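Local coordinates for protein RIF2 (Saccharomyces cerevisiae, PDB 4BJ1) that helps to regulate telomere length and transcriptional silencing, and interacts with RIF1 and the C-terminus of RAP1, at residues F9-L21 with Y284-L297. Residues are numbered along the deposited sequence; the frame is centred on the assembly and turned at random.
Sequences FYQKFKSMALQEL and YTEIIVQSRTFDEL
Lys14 NZ donates to Val289 O at 3.1 Å, lying in the carbonyl plane where a lone pair points at it (C=O...N 141°). The amine gets there because the lysine chain runs out extended from CG, anti to the backbone N and passing the CG2 branch of Ile288. One turn earlier, Tyr10 OH donates to Ile288 O at 3.2 Å, likewise along an in-plane lone pair. Both acceptors lie in the last turn of helix 276-290, which ends just before Ser291. The Tyr10 ring is sandwiched: Thr293 C sits 3.6 Å above its centre on one face, while Lys14 CB covers the opposite face nearer the rim. Replacing Tyr10 with an alanine would probably leave Ile288 O without this donor and open a gap between Lys14 and the 291-293 link. Towards helix 294-304, Phe294 turns its edge to the face of Phe13 (centroids 5.3 Å apart, planes at 76°), a T-shaped pair, and Leu297 CD2 packs against Phe13 CE2 at 3.6 Å. Both phenylalanines also meet Leu244 of helix 243-257. Midway along the interface, Ile288 is a knob in the hole formed by Lys14, Ala17, Leu18 and Leu21; its CG2 reaches Leu18 CD1 at 3.8 Å and its CD1 meets Leu21 CD2. The axes of segments 10-21 and 284-290 run nearly antiparallel (163°) and approach to 9.9 Å. Helix 10-26 docks on the AAA+ lid by joining apolar packing to two side-chain bonds that take up carbonyls at a helix C-terminus, where the dipole would probably favour the lysine's positive charge.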
ATOM      1  N   PHE A   9      18.541   7.199   5.245  1.00 94.68           N
ATOM      2  CA  PHE A   9      17.167   7.123   5.724  1.00 90.96           C
ATOM      3  C   PHE A   9      16.481   5.798   5.363  1.00 90.81           C
ATOM      4  O   PHE A   9      15.801   5.638   4.328  1.00 89.99           O
ATOM      5  CB  PHE A   9      16.404   8.355   5.280  1.00 92.71           C
ATOM      6  CG  PHE A   9      17.132   9.601   5.723  1.00 98.12           C
ATOM      7  CD1 PHE A   9      17.455   9.803   7.063  1.00104.01           C
ATOM      8  CD2 PHE A   9      17.528  10.560   4.801  1.00101.97           C
ATOM      9  CE1 PHE A   9      18.151  10.953   7.472  1.00109.02           C
ATOM     10  CE2 PHE A   9      18.217  11.709   5.211  1.00108.46           C
ATOM     11  CZ  PHE A   9      18.513  11.902   6.544  1.00108.92           C
ATOM     12  N   TYR A  10      16.735   4.819   6.243  1.00 83.30           N
ATOM     13  CA  TYR A  10      16.226   3.467   6.139  1.00 78.49           C
ATOM     14  C   TYR A  10      14.726   3.472   6.435  1.00 81.04           C
ATOM     15  O   TYR A  10      13.991   2.749   5.776  1.00 80.34           O
ATOM     16  CB  TYR A  10      17.014   2.509   7.052  1.00 78.95           C
ATOM     17  CG  TYR A  10      16.499   1.097   7.000  1.00 77.05           C
ATOM     18  CD1 TYR A  10      16.520   0.370   5.812  1.00 76.02           C
ATOM     19  CD2 TYR A  10      15.892   0.518   8.109  1.00 78.64           C
ATOM     20  CE1 TYR A  10      15.946  -0.898   5.730  1.00 74.26           C
ATOM     21  CE2 TYR A  10      15.303  -0.750   8.036  1.00 77.32           C
ATOM     22  CZ  TYR A  10      15.330  -1.450   6.844  1.00 80.80           C
ATOM     23  OH  TYR A  10      14.790  -2.709   6.794  1.00 81.19           O
ATOM     24  N   GLN A  11      14.259   4.346   7.340  1.00 75.88           N
ATOM     25  CA  GLN A  11      12.844   4.495   7.647  1.00 73.64           C
ATOM     26  C   GLN A  11      12.015   4.771   6.378  1.00 74.64           C
ATOM     27  O   GLN A  11      10.900   4.270   6.263  1.00 73.84           O
ATOM     28  CB  GLN A  11      12.644   5.610   8.676  1.00 78.05           C
ATOM     29  CG  GLN A  11      11.243   5.682   9.251  1.00 77.90           C
ATOM     30  CD  GLN A  11      10.889   4.405   9.948  1.00 91.65           C
ATOM     31  OE1 GLN A  11      11.607   3.946  10.847  1.00 83.74           O
ATOM     32  NE2 GLN A  11       9.789   3.793   9.518  1.00 82.93           N
ATOM     33  N   LYS A  12      12.567   5.533   5.422  1.00 70.71           N
ATOM     34  CA  LYS A  12      11.899   5.814   4.152  1.00 68.70           C
ATOM     35  C   LYS A  12      11.754   4.505   3.352  1.00 72.60           C
ATOM     36  O   LYS A  12      10.646   4.207   2.901  1.00 72.69           O
ATOM     37  CB  LYS A  12      12.631   6.903   3.344  1.00 70.75           C
ATOM     38  CG  LYS A  12      11.907   7.227   2.044  1.00 73.17           C
ATOM     39  CD  LYS A  12      12.317   8.571   1.433  1.00 84.33           C
ATOM     40  CE  LYS A  12      13.429   8.506   0.409  1.00 84.06           C
ATOM     41  NZ  LYS A  12      13.087   7.622  -0.727  1.00 89.83           N
ATOM     42  N   PHE A  13      12.856   3.704   3.239  1.00 67.04           N
ATOM     43  CA  PHE A  13      12.893   2.418   2.557  1.00 63.18           C
ATOM     44  C   PHE A  13      11.959   1.457   3.260  1.00 68.20           C
ATOM     45  O   PHE A  13      11.074   0.901   2.614  1.00 67.91           O
ATOM     46  CB  PHE A  13      14.319   1.842   2.536  1.00 65.18           C
ATOM     47  CG  PHE A  13      14.414   0.589   1.710  1.00 65.88           C
ATOM     48  CD1 PHE A  13      14.555   0.656   0.329  1.00 69.64           C
ATOM     49  CD2 PHE A  13      14.254  -0.667   2.297  1.00 68.21           C
ATOM     50  CE1 PHE A  13      14.554  -0.514  -0.451  1.00 70.20           C
ATOM     51  CE2 PHE A  13      14.257  -1.837   1.517  1.00 69.92           C
ATOM     52  CZ  PHE A  13      14.421  -1.753   0.152  1.00 68.12           C
ATOM     53  N   LYS A  14      12.149   1.264   4.587  1.00 64.63           N
ATOM     54  CA  LYS A  14      11.384   0.376   5.453  1.00 62.49           C
ATOM     55  C   LYS A  14       9.899   0.565   5.222  1.00 66.48           C
ATOM     56  O   LYS A  14       9.224  -0.406   4.872  1.00 65.39           O
ATOM     57  CB  LYS A  14      11.746   0.640   6.923  1.00 66.20           C
ATOM     58  CG  LYS A  14      11.052  -0.270   7.936  1.00 72.52           C
ATOM     59  CD  LYS A  14      11.850  -0.288   9.209  1.00 84.07           C
ATOM     60  CE  LYS A  14      11.074  -0.778  10.383  1.00 99.86           C
ATOM     61  NZ  LYS A  14      11.842  -0.514  11.618  1.00115.34           N
ATOM     62  N   SER A  15       9.393   1.817   5.392  1.00 62.87           N
ATOM     63  CA  SER A  15       7.976   2.121   5.254  1.00 61.39           C
ATOM     64  C   SER A  15       7.457   1.835   3.831  1.00 64.27           C
ATOM     65  O   SER A  15       6.348   1.307   3.676  1.00 61.83           O
ATOM     66  CB  SER A  15       7.704   3.561   5.666  1.00 66.33           C
ATOM     67  OG  SER A  15       8.190   4.467   4.691  1.00 76.33           O
ATOM     68  N   MET A  16       8.264   2.165   2.804  1.00 61.03           N
ATOM     69  CA  MET A  16       7.890   1.979   1.403  1.00 59.81           C
ATOM     70  C   MET A  16       7.913   0.504   1.009  1.00 64.03           C
ATOM     71  O   MET A  16       7.071   0.057   0.212  1.00 63.86           O
ATOM     72  CB  MET A  16       8.796   2.808   0.486  1.00 63.34           C
ATOM     73  CG  MET A  16       8.398   4.263   0.389  1.00 68.63           C
ATOM     74  SD  MET A  16       9.449   5.141  -0.790  1.00 74.68           S
ATOM     75  CE  MET A  16       8.818   6.762  -0.648  1.00 73.44           C
ATOM     76  N   ALA A  17       8.886  -0.246   1.562  1.00 60.05           N
ATOM     77  CA  ALA A  17       9.054  -1.674   1.328  1.00 58.70           C
ATOM     78  C   ALA A  17       7.883  -2.390   1.993  1.00 64.07           C
ATOM     79  O   ALA A  17       7.271  -3.252   1.369  1.00 65.03           O
ATOM     80  CB  ALA A  17      10.384  -2.163   1.893  1.00 59.76           C
ATOM     81  N   LEU A  18       7.519  -1.992   3.217  1.00 60.65           N
ATOM     82  CA  LEU A  18       6.391  -2.590   3.909  1.00 60.33           C
ATOM     83  C   LEU A  18       5.086  -2.405   3.163  1.00 63.19           C
ATOM     84  O   LEU A  18       4.390  -3.400   2.931  1.00 64.49           O
ATOM     85  CB  LEU A  18       6.304  -2.119   5.342  1.00 62.60           C
ATOM     86  CG  LEU A  18       7.144  -2.983   6.256  1.00 70.56           C
ATOM     87  CD1 LEU A  18       7.820  -2.172   7.325  1.00 73.67           C
ATOM     88  CD2 LEU A  18       6.320  -4.137   6.832  1.00 74.20           C
ATOM     89  N   GLN A  19       4.819  -1.183   2.656  1.00 57.03           N
ATOM     90  CA  GLN A  19       3.633  -0.923   1.839  1.00 53.91           C
ATOM     91  C   GLN A  19       3.669  -1.705   0.520  1.00 57.68           C
ATOM     92  O   GLN A  19       2.655  -2.311   0.185  1.00 57.73           O
ATOM     93  CB  GLN A  19       3.501   0.553   1.557  1.00 54.81           C
ATOM     94  CG  GLN A  19       2.168   0.939   0.965  1.00 50.82           C
ATOM     95  CD  GLN A  19       2.359   2.106   0.055  1.00 69.98           C
ATOM     96  OE1 GLN A  19       3.367   2.216  -0.640  1.00 62.98           O
ATOM     97  NE2 GLN A  19       1.416   3.021   0.056  1.00 66.14           N
ATOM     98  N   GLU A  20       4.832  -1.761  -0.188  1.00 53.54           N
ATOM     99  CA  GLU A  20       4.882  -2.496  -1.447  1.00 52.87           C
ATOM    100  C   GLU A  20       4.732  -3.976  -1.266  1.00 62.18           C
ATOM    101  O   GLU A  20       4.036  -4.589  -2.063  1.00 63.16           O
ATOM    102  CB  GLU A  20       6.099  -2.180  -2.313  1.00 54.43           C
ATOM    103  CG  GLU A  20       5.767  -2.500  -3.766  1.00 60.59           C
ATOM    104  CD  GLU A  20       6.700  -2.110  -4.892  1.00 75.69           C
ATOM    105  OE1 GLU A  20       7.731  -1.464  -4.612  1.00 67.69           O
ATOM    106  OE2 GLU A  20       6.412  -2.475  -6.057  1.00 74.68           O
ATOM    107  N   LEU A  21       5.354  -4.561  -0.222  1.00 61.09           N
ATOM    108  CA  LEU A  21       5.245  -5.993   0.062  1.00 60.85           C
ATOM    109  C   LEU A  21       3.753  -6.299   0.328  1.00 63.42           C
ATOM    110  O   LEU A  21       3.213  -7.227  -0.278  1.00 62.15           O
ATOM    111  CB  LEU A  21       6.183  -6.374   1.230  1.00 61.44           C
ATOM    112  CG  LEU A  21       6.398  -7.866   1.558  1.00 66.33           C
ATOM    113  CD1 LEU A  21       7.080  -8.636   0.407  1.00 65.96           C
ATOM    114  CD2 LEU A  21       7.244  -7.997   2.801  1.00 70.53           C
ATOM    115  N   TYR A 284       9.341 -12.284   5.473  1.00 64.94           N
ATOM    116  CA  TYR A 284       9.867 -11.052   4.912  1.00 62.72           C
ATOM    117  C   TYR A 284       9.456  -9.787   5.648  1.00 66.36           C
ATOM    118  O   TYR A 284      10.308  -8.908   5.807  1.00 67.44           O
ATOM    119  CB  TYR A 284       9.533 -10.954   3.438  1.00 62.48           C
ATOM    120  CG  TYR A 284      10.755 -10.680   2.606  1.00 63.28           C
ATOM    121  CD1 TYR A 284      11.720 -11.665   2.409  1.00 66.11           C
ATOM    122  CD2 TYR A 284      10.968  -9.425   2.035  1.00 63.05           C
ATOM    123  CE1 TYR A 284      12.861 -11.412   1.661  1.00 67.96           C
ATOM    124  CE2 TYR A 284      12.109  -9.159   1.289  1.00 64.49           C
ATOM    125  CZ  TYR A 284      13.053 -10.157   1.103  1.00 75.28           C
ATOM    126  OH  TYR A 284      14.179  -9.920   0.361  1.00 82.10           O
ATOM    127  N   THR A 285       8.186  -9.662   6.091  1.00 61.49           N
ATOM    128  CA  THR A 285       7.796  -8.470   6.856  1.00 61.02           C
ATOM    129  C   THR A 285       8.644  -8.397   8.152  1.00 66.81           C
ATOM    130  O   THR A 285       9.114  -7.321   8.500  1.00 67.08           O
ATOM    131  CB  THR A 285       6.292  -8.392   7.121  1.00 62.96           C
ATOM    132  OG1 THR A 285       5.942  -9.481   7.929  1.00 59.98           O
ATOM    133  CG2 THR A 285       5.454  -8.401   5.848  1.00 60.50           C
ATOM    134  N   GLU A 286       8.932  -9.553   8.780  1.00 63.89           N
ATOM    135  CA  GLU A 286       9.789  -9.639   9.964  1.00 64.47           C
ATOM    136  C   GLU A 286      11.189  -9.116   9.717  1.00 67.15           C
ATOM    137  O   GLU A 286      11.615  -8.239  10.456  1.00 65.57           O
ATOM    138  CB  GLU A 286       9.853 -11.065  10.506  1.00 67.43           C
ATOM    139  CG  GLU A 286       8.635 -11.440  11.320  1.00 78.92           C
ATOM    140  CD  GLU A 286       8.660 -12.855  11.855  1.00102.24           C
ATOM    141  OE1 GLU A 286       9.766 -13.367  12.143  1.00 93.04           O
ATOM    142  OE2 GLU A 286       7.565 -13.444  12.010  1.00 94.76           O
ATOM    143  N   ILE A 287      11.894  -9.607   8.670  1.00 65.44           N
ATOM    144  CA  ILE A 287      13.248  -9.124   8.375  1.00 66.88           C
ATOM    145  C   ILE A 287      13.240  -7.611   8.149  1.00 72.34           C
ATOM    146  O   ILE A 287      14.104  -6.940   8.710  1.00 75.24           O
ATOM    147  CB  ILE A 287      14.035  -9.882   7.267  1.00 71.09           C
ATOM    148  CG1 ILE A 287      13.383  -9.740   5.883  1.00 71.18           C
ATOM    149  CG2 ILE A 287      14.277 -11.357   7.636  1.00 72.98           C
ATOM    150  CD1 ILE A 287      14.214 -10.164   4.755  1.00 81.15           C
ATOM    151  N   ILE A 288      12.238  -7.066   7.409  1.00 65.66           N
ATOM    152  CA  ILE A 288      12.135  -5.614   7.158  1.00 64.32           C
ATOM    153  C   ILE A 288      11.903  -4.870   8.463  1.00 67.09           C
ATOM    154  O   ILE A 288      12.698  -4.010   8.794  1.00 68.20           O
ATOM    155  CB  ILE A 288      11.101  -5.230   6.034  1.00 66.01           C
ATOM    156  CG1 ILE A 288      11.489  -5.913   4.678  1.00 66.30           C
ATOM    157  CG2 ILE A 288      10.996  -3.705   5.879  1.00 64.15           C
ATOM    158  CD1 ILE A 288      10.454  -6.028   3.681  1.00 64.97           C
ATOM    159  N   VAL A 289      10.838  -5.219   9.209  1.00 62.50           N
ATOM    160  CA  VAL A 289      10.452  -4.621  10.498  1.00 61.28           C
ATOM    161  C   VAL A 289      11.617  -4.667  11.523  1.00 68.41           C
ATOM    162  O   VAL A 289      12.004  -3.612  12.024  1.00 69.37           O
ATOM    163  CB  VAL A 289       9.133  -5.242  11.035  1.00 62.14           C
ATOM    164  CG1 VAL A 289       8.988  -5.066  12.534  1.00 62.63           C
ATOM    165  CG2 VAL A 289       7.926  -4.663  10.312  1.00 60.82           C
ATOM    166  N   GLN A 290      12.193  -5.867  11.788  1.00 65.22           N
ATOM    167  CA  GLN A 290      13.282  -6.062  12.754  1.00 66.19           C
ATOM    168  C   GLN A 290      14.586  -5.354  12.423  1.00 69.61           C
ATOM    169  O   GLN A 290      15.363  -5.119  13.337  1.00 70.97           O
ATOM    170  CB  GLN A 290      13.582  -7.534  12.952  1.00 68.59           C
ATOM    171  CG  GLN A 290      12.456  -8.337  13.570  1.00 90.98           C
ATOM    172  CD  GLN A 290      12.616  -9.814  13.279  1.00113.35           C
ATOM    173  OE1 GLN A 290      11.685 -10.594  13.502  1.00115.37           O
ATOM    174  NE2 GLN A 290      13.788 -10.237  12.764  1.00 91.74           N
ATOM    175  N   SER A 291      14.862  -5.070  11.145  1.00 65.26           N
ATOM    176  CA  SER A 291      16.092  -4.391  10.754  1.00 66.38           C
ATOM    177  C   SER A 291      15.994  -2.912  11.065  1.00 72.16           C
ATOM    178  O   SER A 291      14.963  -2.301  10.789  1.00 72.08           O
ATOM    179  CB  SER A 291      16.392  -4.590   9.273  1.00 69.18           C
ATOM    180  OG  SER A 291      16.632  -5.956   8.997  1.00 78.24           O
ATOM    181  N   ARG A 292      17.069  -2.336  11.639  1.00 69.36           N
ATOM    182  CA  ARG A 292      17.110  -0.923  11.998  1.00 68.84           C
ATOM    183  C   ARG A 292      17.957  -0.092  11.029  1.00 70.36           C
ATOM    184  O   ARG A 292      17.884   1.139  11.041  1.00 69.43           O
ATOM    185  CB  ARG A 292      17.541  -0.759  13.453  1.00 71.41           C
ATOM    186  CG  ARG A 292      16.439  -1.193  14.423  1.00 84.54           C
ATOM    187  CD  ARG A 292      16.704  -0.746  15.847  1.00104.87           C
ATOM    188  NE  ARG A 292      16.697   0.713  15.979  1.00121.70           N
ATOM    189  CZ  ARG A 292      17.161   1.371  17.036  1.00140.96           C
ATOM    190  NH1 ARG A 292      17.670   0.708  18.069  1.00127.96           N
ATOM    191  NH2 ARG A 292      17.125   2.698  17.068  1.00130.82           N
ATOM    192  N   THR A 293      18.753  -0.770  10.181  1.00 66.09           N
ATOM    193  CA  THR A 293      19.575  -0.138   9.149  1.00 66.31           C
ATOM    194  C   THR A 293      19.469  -0.911   7.837  1.00 70.73           C
ATOM    195  O   THR A 293      19.054  -2.076   7.843  1.00 68.11           O
ATOM    196  CB  THR A 293      21.018   0.008   9.585  1.00 71.48           C
ATOM    197  OG1 THR A 293      21.587  -1.292   9.701  1.00 79.47           O
ATOM    198  CG2 THR A 293      21.188   0.812  10.882  1.00 64.74           C
ATOM    199  N   PHE A 294      19.848  -0.264   6.709  1.00 70.82           N
ATOM    200  CA  PHE A 294      19.810  -0.903   5.396  1.00 71.07           C
ATOM    201  C   PHE A 294      20.765  -2.111   5.326  1.00 77.99           C
ATOM    202  O   PHE A 294      20.420  -3.152   4.739  1.00 76.16           O
ATOM    203  CB  PHE A 294      20.095   0.104   4.273  1.00 73.67           C
ATOM    204  CG  PHE A 294      19.841  -0.451   2.888  1.00 75.12           C
ATOM    205  CD1 PHE A 294      18.551  -0.807   2.486  1.00 77.58           C
ATOM    206  CD2 PHE A 294      20.888  -0.640   1.995  1.00 77.58           C
ATOM    207  CE1 PHE A 294      18.321  -1.341   1.212  1.00 78.72           C
ATOM    208  CE2 PHE A 294      20.656  -1.148   0.713  1.00 81.10           C
ATOM    209  CZ  PHE A 294      19.378  -1.503   0.331  1.00 78.82           C
ATOM    210  N   ASP A 295      21.933  -1.981   5.988  1.00 77.30           N
ATOM    211  CA  ASP A 295      22.955  -3.022   6.036  1.00 79.08           C
ATOM    212  C   ASP A 295      22.490  -4.235   6.848  1.00 82.93           C
ATOM    213  O   ASP A 295      22.716  -5.378   6.434  1.00 83.72           O
ATOM    214  CB  ASP A 295      24.283  -2.444   6.508  1.00 83.34           C
ATOM    215  CG  ASP A 295      24.675  -1.238   5.672  1.00102.00           C
ATOM    216  OD1 ASP A 295      24.143  -0.124   5.943  1.00104.59           O
ATOM    217  OD2 ASP A 295      25.423  -1.420   4.683  1.00108.86           O
ATOM    218  N   GLU A 296      21.755  -3.987   7.942  1.00 77.63           N
ATOM    219  CA  GLU A 296      21.156  -5.026   8.770  1.00 76.84           C
ATOM    220  C   GLU A 296      20.203  -5.843   7.882  1.00 80.32           C
ATOM    221  O   GLU A 296      20.242  -7.077   7.934  1.00 81.21           O
ATOM    222  CB  GLU A 296      20.359  -4.372   9.897  1.00 77.85           C
ATOM    223  CG  GLU A 296      20.418  -5.070  11.237  1.00 91.91           C
ATOM    224  CD  GLU A 296      19.881  -4.193  12.354  1.00114.26           C
ATOM    225  OE1 GLU A 296      20.553  -3.189  12.695  1.00105.62           O
ATOM    226  OE2 GLU A 296      18.783  -4.502  12.875  1.00 98.81           O
ATOM    227  N   LEU A 297      19.379  -5.154   7.033  1.00 74.16           N
ATOM    228  CA  LEU A 297      18.441  -5.813   6.124  1.00 71.29           C
ATOM    229  C   LEU A 297      19.158  -6.748   5.164  1.00 76.77           C
ATOM    230  O   LEU A 297      18.817  -7.926   5.110  1.00 75.43           O
ATOM    231  CB  LEU A 297      17.548  -4.801   5.379  1.00 69.35           C
ATOM    232  CG  LEU A 297      16.546  -5.362   4.351  1.00 71.93           C
ATOM    233  CD1 LEU A 297      15.453  -6.162   5.002  1.00 71.18           C
ATOM    234  CD2 LEU A 297      15.898  -4.266   3.594  1.00 72.90           C
TER